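Local coordinates for protein leucine aminopeptidase 1 (Caenorhabditis elegans, PDB 2HC9) that releases N-terminal amino acids, preferably leucine, from peptides as a two-zinc aminopeptidase of the M17 family, and probably serves as a digestive enzyme, at residues G260-T265 / N314-I319; L414-S417 / M421-S424; K321-K326 / G344-K349. The protein carries 1 engineered substitution. All blocks are in the same frame, centred on the assembly; numbering follows the deposited sequence. Where two conformers were deposited one is given.

Interaction 1 (G260-T265 / N314-I319)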
loop_
_atom_site.group_PDB
_atom_site.type_symbol
_atom_site.label_atom_id
_atom_site.label_comp_id
_atom_site.label_asym_id
_atom_site.label_seq_id
_atom_site.Cartn_x
_atom_site.Cartn_y
_atom_site.Cartn_z
ATOM N N GLY A 260 0.158 17.662 -9.945
ATOM C CA GLY A 260 -0.903 18.589 -9.539
ATOM C C GLY A 260 -1.499 18.183 -8.209
ATOM O O GLY A 260 -0.874 17.451 -7.432
ATOM N N LEU A 261 -2.713 18.642 -7.897
ATOM C CA LEU A 261 -3.278 18.291 -6.590
ATOM C C LEU A 261 -3.463 16.784 -6.379
ATOM O O LEU A 261 -3.376 16.311 -5.241
ATOM C CB LEU A 261 -4.570 19.063 -6.303
ATOM C CG LEU A 261 -4.386 20.487 -5.764
ATOM C CD1 LEU A 261 -5.702 21.249 -5.914
ATOM C CD2 LEU A 261 -3.935 20.508 -4.271
ATOM N N GLN A 262 -3.680 16.026 -7.457
ATOM C CA GLN A 262 -3.539 14.567 -7.386
ATOM C C GLN A 262 -2.055 14.240 -7.554
ATOM O O GLN A 262 -1.586 13.808 -8.614
ATOM C CB GLN A 262 -4.420 13.850 -8.413
ATOM C CG GLN A 262 -5.905 13.908 -8.000
ATOM C CD GLN A 262 -6.815 13.680 -9.170
ATOM O OE1 GLN A 262 -6.895 14.522 -10.068
ATOM N NE2 GLN A 262 -7.517 12.549 -9.171
ATOM N N ILE A 263 -1.323 14.492 -6.474
ATOM C CA ILE A 263 0.138 14.611 -6.513
ATOM C C ILE A 263 0.817 13.271 -6.734
ATOM O O ILE A 263 0.332 12.231 -6.267
ATOM C CB ILE A 263 0.604 15.254 -5.178
ATOM C CG1 ILE A 263 2.017 15.836 -5.277
ATOM C CG2 ILE A 263 0.432 14.293 -3.985
ATOM C CD1 ILE A 263 2.310 16.823 -4.085
ATOM N N LYS A 264 1.951 13.293 -7.444
ATOM C CA LYS A 264 2.778 12.106 -7.602
ATOM C C LYS A 264 3.380 11.664 -6.270
ATOM O O LYS A 264 3.425 12.434 -5.299
ATOM C CB LYS A 264 3.878 12.375 -8.633
ATOM C CG LYS A 264 3.277 12.584 -10.040
ATOM C CD LYS A 264 4.436 12.790 -11.047
ATOM C CE LYS A 264 3.891 13.012 -12.471
ATOM N NZ LYS A 264 3.326 11.703 -13.033
ATOM N N THR A 265 3.799 10.410 -6.226
ATOM C CA THR A 265 4.326 9.830 -4.993
ATOM C C THR A 265 5.766 10.269 -4.788
ATOM O O THR A 265 6.405 10.869 -5.680
ATOM C CB THR A 265 4.297 8.285 -5.017
ATOM O OG1 THR A 265 5.157 7.814 -6.066
ATOM C CG2 THR A 265 2.899 7.742 -5.220
ATOM N N ASN A 314 -5.779 23.355 -10.821
ATOM C CA ASN A 314 -6.779 22.325 -11.158
ATOM C C ASN A 314 -7.007 21.359 -9.980
ATOM O O ASN A 314 -6.046 21.004 -9.277
ATOM C CB ASN A 314 -6.280 21.462 -12.333
ATOM C CG ASN A 314 -6.368 22.162 -13.693
ATOM O OD1 ASN A 314 -7.141 23.106 -13.894
ATOM N ND2 ASN A 314 -5.559 21.659 -14.651
ATOM N N LYS A 315 -8.260 20.963 -9.789
ATOM C CA LYS A 315 -8.712 20.026 -8.753
ATOM C C LYS A 315 -9.575 18.984 -9.486
ATOM O O LYS A 315 -10.322 19.360 -10.373
ATOM C CB LYS A 315 -9.701 20.723 -7.795
ATOM C CG LYS A 315 -9.243 21.923 -7.037
ATOM C CD LYS A 315 -10.348 22.482 -6.177
ATOM C CE LYS A 315 -11.014 23.682 -6.814
ATOM N NZ LYS A 315 -10.417 24.948 -6.352
ATOM N N PRO A 316 -9.505 17.704 -9.131
ATOM C CA PRO A 316 -10.409 16.776 -9.837
ATOM C C PRO A 316 -11.869 17.091 -9.523
ATOM O O PRO A 316 -12.202 17.335 -8.360
ATOM C CB PRO A 316 -10.037 15.398 -9.280
ATOM C CG PRO A 316 -9.290 15.698 -7.971
ATOM C CD PRO A 316 -8.627 17.021 -8.162
ATOM N N ASP A 317 -12.686 17.099 -10.578
ATOM C CA ASP A 317 -14.092 17.559 -10.628
ATOM C C ASP A 317 -14.214 18.855 -11.423
ATOM O O ASP A 317 -15.299 19.142 -11.964
ATOM C CB ASP A 317 -14.744 17.800 -9.257
ATOM C CG ASP A 317 -14.983 16.520 -8.474
ATOM O OD1 ASP A 317 -14.790 15.403 -9.010
ATOM O OD2 ASP A 317 -15.357 16.662 -7.291
ATOM N N ASP A 318 -13.135 19.639 -11.486
ATOM C CA ASP A 318 -13.180 20.913 -12.233
ATOM C C ASP A 318 -13.607 20.644 -13.677
ATOM O O ASP A 318 -13.192 19.653 -14.272
ATOM C CB ASP A 318 -11.815 21.590 -12.288
ATOM C CG ASP A 318 -11.459 22.350 -11.015
ATOM O OD1 ASP A 318 -12.254 22.394 -10.034
ATOM O OD2 ASP A 318 -10.340 22.904 -11.006
ATOM N N ILE A 319 -14.428 21.526 -14.240
ATOM C CA ILE A 319 -14.780 21.427 -15.662
ATOM C C ILE A 319 -14.273 22.687 -16.352
ATOM O O ILE A 319 -14.578 23.812 -15.909
ATOM C CB ILE A 319 -16.321 21.307 -15.883
ATOM C CG1 ILE A 319 -16.834 20.010 -15.227
ATOM C CG2 ILE A 319 -16.631 21.279 -17.432
ATOM C CD1 ILE A 319 -18.384 19.886 -15.210
HETATM O O HOH W 1 -3.700 20.351 -10.087
#
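Gln262 and Pro316 lie antiparallel, the amide drawn across the ring, and their van der Waals contact makes up one half of this buried meeting of two loops. The glutamine amide rests against the CB-CG side of the proline ring, with CD 3.4 Å from Pro316 CG. Because CG stands beside the backbone N (chi1 -73°) and the chain runs on extended, the amide reaches the ring although CB itself does not aim at it. Leu261 supplies the second half: in one of its two conformers, Leu261 CD1 lies against Asn314 O at 3.4 Å and beside Lys315 CG.

Polar linkage across the gap is indirect. One water accepts from Leu261 N at 2.9 Å and donates to Asn314 O at 2.6 Å, bridging the two backbones. Within 314-319, a type II turn is closed by Asp318 N to Lys315 O, with a second hydrogen bond from Lys315 N to Asp318 OD2, met from above the carboxylate plane.

The Gln262 amide is gripped through OE1 by Thr333 N and through NE2 by Asn331 O and by Lys266 O of the second subunit; an alanine here would probably leave these groups without their mate and open a gap beside Pro316. The contact thus joins the loop following strand 256-257, which carries the predicted active-site Lys264, to the loop between strands 297-307 and 319-321, with Asn314 packing on helix 218-224.

Interaction 2 (L414-S417 / M421-S424)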
loop_
_atom_site.group_PDB
_atom_site.type_symbol
_atom_site.label_atom_id
_atom_site.label_comp_id
_atom_site.label_asym_id
_atom_site.label_seq_id
_atom_site.Cartn_x
_atom_site.Cartn_y
_atom_site.Cartn_z
ATOM N N LEU A 414 -13.984 7.628 -21.570
ATOM C CA LEU A 414 -13.906 9.010 -21.086
ATOM C C LEU A 414 -15.273 9.652 -20.950
ATOM O O LEU A 414 -15.383 10.866 -20.904
ATOM C CB LEU A 414 -13.021 9.852 -22.027
ATOM C CG LEU A 414 -11.593 9.324 -22.124
ATOM C CD1 LEU A 414 -10.793 10.114 -23.169
ATOM C CD2 LEU A 414 -10.923 9.402 -20.754
ATOM N N LYS A 415 -16.324 8.840 -20.880
ATOM C CA LYS A 415 -17.678 9.395 -20.738
ATOM C C LYS A 415 -17.811 10.244 -19.457
ATOM O O LYS A 415 -17.242 9.900 -18.398
ATOM C CB LYS A 415 -18.702 8.248 -20.744
ATOM C CG LYS A 415 -20.150 8.691 -20.684
ATOM C CD LYS A 415 -21.098 7.504 -20.904
ATOM C CE LYS A 415 -22.319 7.937 -21.742
ATOM N NZ LYS A 415 -23.458 6.963 -21.678
ATOM N N SER A 416 -18.541 11.356 -19.568
ATOM C CA SER A 416 -18.838 12.230 -18.427
ATOM C C SER A 416 -20.329 12.492 -18.421
ATOM O O SER A 416 -20.956 12.652 -19.484
ATOM C CB SER A 416 -18.108 13.576 -18.559
ATOM O OG SER A 416 -18.557 14.521 -17.575
ATOM N N SER A 417 -20.900 12.529 -17.218
ATOM C CA SER A 417 -22.314 12.897 -17.097
ATOM C C SER A 417 -22.563 14.375 -17.294
ATOM O O SER A 417 -23.648 14.777 -17.651
ATOM C CB SER A 417 -22.862 12.486 -15.729
ATOM O OG SER A 417 -22.843 11.072 -15.611
ATOM N N MET A 421 -16.640 15.334 -21.959
ATOM C CA MET A 421 -15.830 14.136 -21.679
ATOM C C MET A 421 -15.056 14.379 -20.392
ATOM O O MET A 421 -14.942 15.525 -19.926
ATOM C CB MET A 421 -14.830 13.871 -22.818
ATOM C CG MET A 421 -13.785 14.987 -22.961
ATOM S SD MET A 421 -13.090 15.087 -24.626
ATOM C CE MET A 421 -14.406 16.048 -25.360
ATOM N N LYS A 422 -14.530 13.303 -19.826
ATOM C CA LYS A 422 -13.524 13.404 -18.755
ATOM C C LYS A 422 -12.151 13.320 -19.422
ATOM O O LYS A 422 -12.053 12.835 -20.536
ATOM C CB LYS A 422 -13.671 12.216 -17.801
ATOM C CG LYS A 422 -14.967 12.172 -16.998
ATOM C CD LYS A 422 -14.885 11.120 -15.881
ATOM C CE LYS A 422 -16.179 11.128 -15.055
ATOM N NZ LYS A 422 -16.168 10.085 -13.977
ATOM N N ASN A 423 -11.098 13.746 -18.733
ATOM C CA ASN A 423 -9.743 13.586 -19.275
ATOM C C ASN A 423 -9.089 12.218 -19.020
ATOM O O ASN A 423 -8.124 11.865 -19.676
ATOM C CB ASN A 423 -8.825 14.769 -18.872
ATOM C CG ASN A 423 -8.348 14.706 -17.413
ATOM O OD1 ASN A 423 -9.090 14.324 -16.517
ATOM N ND2 ASN A 423 -7.117 15.144 -17.170
ATOM N N SER A 424 -9.619 11.436 -18.083
ATOM C CA SER A 424 -9.051 10.113 -17.839
ATOM C C SER A 424 -10.098 9.187 -17.260
ATOM O O SER A 424 -11.240 9.592 -17.016
ATOM C CB SER A 424 -7.803 10.180 -16.938
ATOM O OG SER A 424 -8.158 10.220 -15.594
#
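Leu414 gives up the most surface here, and it meets the 421-424 segment with both backbone and side chain. Its carbonyl O accepts from Lys422 N at 2.8 Å; the N-H...O angle of 172° is almost straight, although the donor sits 23° off the carbonyl plane. The same oxygen lies beside Met421, and the two CB atoms, Leu414 CB and Met421 CB, approach to 4.5 Å. Further out, Leu414 CD2 presses on the backbone beyond the strand, 3.5 Å from Ser424 CA, while its CB lies 3.5 Å from Lys422 O. That carbonyl oxygen is buried with no polar partner in the model, an uncompensated group under an apolar cover.

Lys422 contributes the aliphatic part of its side chain. With CG beside the backbone N (chi1 -66°) and the chain extended beyond it, the methylenes run past the carbonyl of Lys415, CG coming 3.5 Å from Lys415 O, with CD and CE following close by.

Ser416 adds its CB, 3.6 Å from Met421 C and 3.8 Å from Lys422 CG. Its hydroxyl turns to other partners, bonding to Glu329 OE1 and to the backbone N of Ile418 and Ala419 in the short connection between the segments.

A short chain reversal is thereby pinned by a single backbone bond, at the point where strand 421-422 joins strand 327-329. What follows borders the catalytic centre of this M17 enzyme: Asn423 O bonds to Arg338 NH1 and Asn423 ND2 to Ala335 O, so the segment's end braces two residues that line the bicarbonate pocket.

Interaction 3 (K321-K326 / G344-K349)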
loop_
_atom_site.group_PDB
_atom_site.type_symbol
_atom_site.label_atom_id
_atom_site.label_comp_id
_atom_site.label_asym_id
_atom_site.label_seq_id
_atom_site.Cartn_x
_atom_site.Cartn_y
_atom_site.Cartn_z
ATOM N N LYS A 321 -13.338 24.726 -20.320
ATOM C CA LYS A 321 -13.643 24.790 -21.752
ATOM C C LYS A 321 -12.322 24.893 -22.518
ATOM O O LYS A 321 -11.483 25.782 -22.253
ATOM C CB LYS A 321 -14.565 25.982 -22.057
ATOM C CG LYS A 321 -14.989 26.061 -23.542
ATOM C CD LYS A 321 -16.132 27.071 -23.770
ATOM C CE LYS A 321 -17.474 26.360 -23.502
ATOM N NZ LYS A 321 -18.706 27.123 -23.896
ATOM N N MET A 322 -12.149 23.970 -23.448
ATOM C CA MET A 322 -10.911 23.820 -24.211
ATOM C C MET A 322 -10.925 24.828 -25.376
ATOM O O MET A 322 -11.962 25.452 -25.655
ATOM C CB MET A 322 -10.832 22.393 -24.761
ATOM C CG MET A 322 -10.993 21.314 -23.690
ATOM S SD MET A 322 -9.796 21.442 -22.337
ATOM C CE MET A 322 -8.326 20.906 -23.166
ATOM N N LEU A 323 -9.786 24.981 -26.049
ATOM C CA LEU A 323 -9.734 25.870 -27.228
ATOM C C LEU A 323 -10.813 25.481 -28.267
ATOM O O LEU A 323 -11.386 26.341 -28.943
ATOM C CB LEU A 323 -8.345 25.825 -27.856
ATOM C CG LEU A 323 -8.093 26.815 -28.997
ATOM C CD1 LEU A 323 -8.247 28.279 -28.509
ATOM C CD2 LEU A 323 -6.696 26.559 -29.642
ATOM N N SER A 324 -11.110 24.188 -28.350
ATOM C CA SER A 324 -12.083 23.628 -29.316
ATOM C C SER A 324 -13.525 24.087 -29.037
ATOM O O SER A 324 -14.412 23.918 -29.893
ATOM C CB SER A 324 -12.033 22.099 -29.258
ATOM O OG SER A 324 -12.541 21.643 -28.006
ATOM N N GLY A 325 -13.747 24.629 -27.846
ATOM C CA GLY A 325 -15.097 24.953 -27.390
ATOM C C GLY A 325 -15.750 23.815 -26.613
ATOM O O GLY A 325 -16.788 24.026 -25.990
ATOM N N LYS A 326 -15.166 22.611 -26.666
ATOM C CA LYS A 326 -15.718 21.452 -25.924
ATOM C C LYS A 326 -15.354 21.519 -24.431
ATOM O O LYS A 326 -14.330 22.107 -24.066
ATOM C CB LYS A 326 -15.219 20.126 -26.514
ATOM C CG LYS A 326 -15.889 19.844 -27.874
ATOM C CD LYS A 326 -15.285 18.631 -28.552
ATOM C CE LYS A 326 -15.988 18.381 -29.897
ATOM N NZ LYS A 326 -17.481 18.209 -29.749
ATOM N N GLY A 344 -3.309 22.390 -28.492
ATOM C CA GLY A 344 -2.259 22.562 -29.525
ATOM C C GLY A 344 -2.682 21.968 -30.861
ATOM O O GLY A 344 -2.473 22.578 -31.926
ATOM N N VAL A 345 -3.308 20.796 -30.813
ATOM C CA VAL A 345 -3.740 20.118 -32.020
ATOM C C VAL A 345 -4.957 20.841 -32.659
ATOM O O VAL A 345 -5.047 20.995 -33.883
ATOM C CB VAL A 345 -4.002 18.618 -31.706
ATOM C CG1 VAL A 345 -4.730 17.963 -32.803
ATOM C CG2 VAL A 345 -2.683 17.869 -31.463
ATOM N N PHE A 346 -5.876 21.307 -31.828
ATOM C CA PHE A 346 -6.977 22.117 -32.346
ATOM C C PHE A 346 -6.481 23.410 -33.014
ATOM O O PHE A 346 -6.896 23.774 -34.121
ATOM C CB PHE A 346 -8.000 22.458 -31.259
ATOM C CG PHE A 346 -9.198 23.182 -31.803
ATOM C CD1 PHE A 346 -10.228 22.464 -32.424
ATOM C CD2 PHE A 346 -9.285 24.575 -31.733
ATOM C CE1 PHE A 346 -11.352 23.148 -32.949
ATOM C CE2 PHE A 346 -10.374 25.263 -32.278
ATOM C CZ PHE A 346 -11.423 24.539 -32.874
ATOM N N TYR A 347 -5.574 24.091 -32.351
ATOM C CA TYR A 347 -4.945 25.266 -32.956
ATOM C C TYR A 347 -4.303 24.951 -34.306
ATOM O O TYR A 347 -4.484 25.713 -35.279
ATOM C CB TYR A 347 -3.902 25.859 -32.006
ATOM C CG TYR A 347 -3.312 27.175 -32.483
ATOM C CD1 TYR A 347 -3.878 28.384 -32.099
ATOM C CD2 TYR A 347 -2.191 27.198 -33.327
ATOM C CE1 TYR A 347 -3.318 29.610 -32.506
ATOM C CE2 TYR A 347 -1.636 28.414 -33.744
ATOM C CZ TYR A 347 -2.194 29.595 -33.326
ATOM O OH TYR A 347 -1.623 30.782 -33.742
ATOM N N ALA A 348 -3.543 23.856 -34.374
ATOM C CA ALA A 348 -2.877 23.472 -35.616
ATOM C C ALA A 348 -3.894 23.251 -36.722
ATOM O O ALA A 348 -3.665 23.677 -37.854
ATOM C CB ALA A 348 -2.027 22.203 -35.424
ATOM N N LYS A 349 -5.011 22.603 -36.397
ATOM C CA LYS A 349 -6.059 22.362 -37.405
ATOM C C LYS A 349 -6.748 23.656 -37.803
ATOM O O LYS A 349 -6.805 23.983 -38.973
ATOM C CB LYS A 349 -7.125 21.368 -36.907
ATOM C CG LYS A 349 -8.211 21.117 -37.967
ATOM C CD LYS A 349 -9.295 20.172 -37.463
ATOM C CE LYS A 349 -10.326 19.936 -38.593
ATOM N NZ LYS A 349 -11.415 19.068 -38.146
#
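Ser324 sets its CA over the ring of Phe346, a clear instance of a backbone CH-pi contact. This CA stands 3.5 Å from the ring centroid and only 2° off the ring normal, so the approach is almost exactly over the middle of one face. The serine CB shares that face, shifted toward the rim at 3.7 Å from Phe346 CD1. The ring is presented to the turn because Phe346 CG lies anti to the backbone N (chi1 -175°), which carries it out from helix 337-350.

Leu323 runs aslant of both aromatic side chains. Its CG touches Phe346 CD2 at 3.7 Å, and CD2 lies in the plane of that ring, at its edge. The same methyl then reaches Tyr347, 3.7 Å from Tyr347 CB and near the plane of its ring, whereas the tyrosine ring meets Phe233 edge-to-face. Leu323 thus touches two successive aromatic residues of the helix.

The serine hydroxyl takes no part in the contact with the ring. Ser324 OG accepts from Lys326 N at 3.1 Å, forming an ST turn, and also bonds to His444 ND1. The type I turn from Met322 to Gly325 is closed by Gly325 N to Met322 O, while Leu323 N is tied to Asp343 OD1 on the helix.

Between the two segments themselves the adhesion is apolar, supplemented by the CH-pi contact. A CA-H flanked by two peptide groups is probably somewhat polarised, which would suit it to the electron-rich face of the phenylalanine, so the two segments probably hold together by shape and weak electrostatics, while the hydrogen bond to Asp343 adds a polar tie to the same helix.

Followed from the N terminus, the contacts come in series: none nests in or crosses another. Interaction 1 closes the long excursion from the loop after strand 256-257, through helix 277-290 and strand 297-307, to the approach to strand 319-321. That strand leads directly into interaction 3, whose turn between strands 319-321 and 327-329 is closed onto helix 337-350. Much later, interaction 2 closes a very short loop, and its strand 421-422 joins the same small three-stranded sheet beside 327-329. Interactions 2 and 3 touch through Met421 CE and Lys326 CD, 4.2 Å apart, whereas interactions 1 and 2 do not touch but both reach the second subunit.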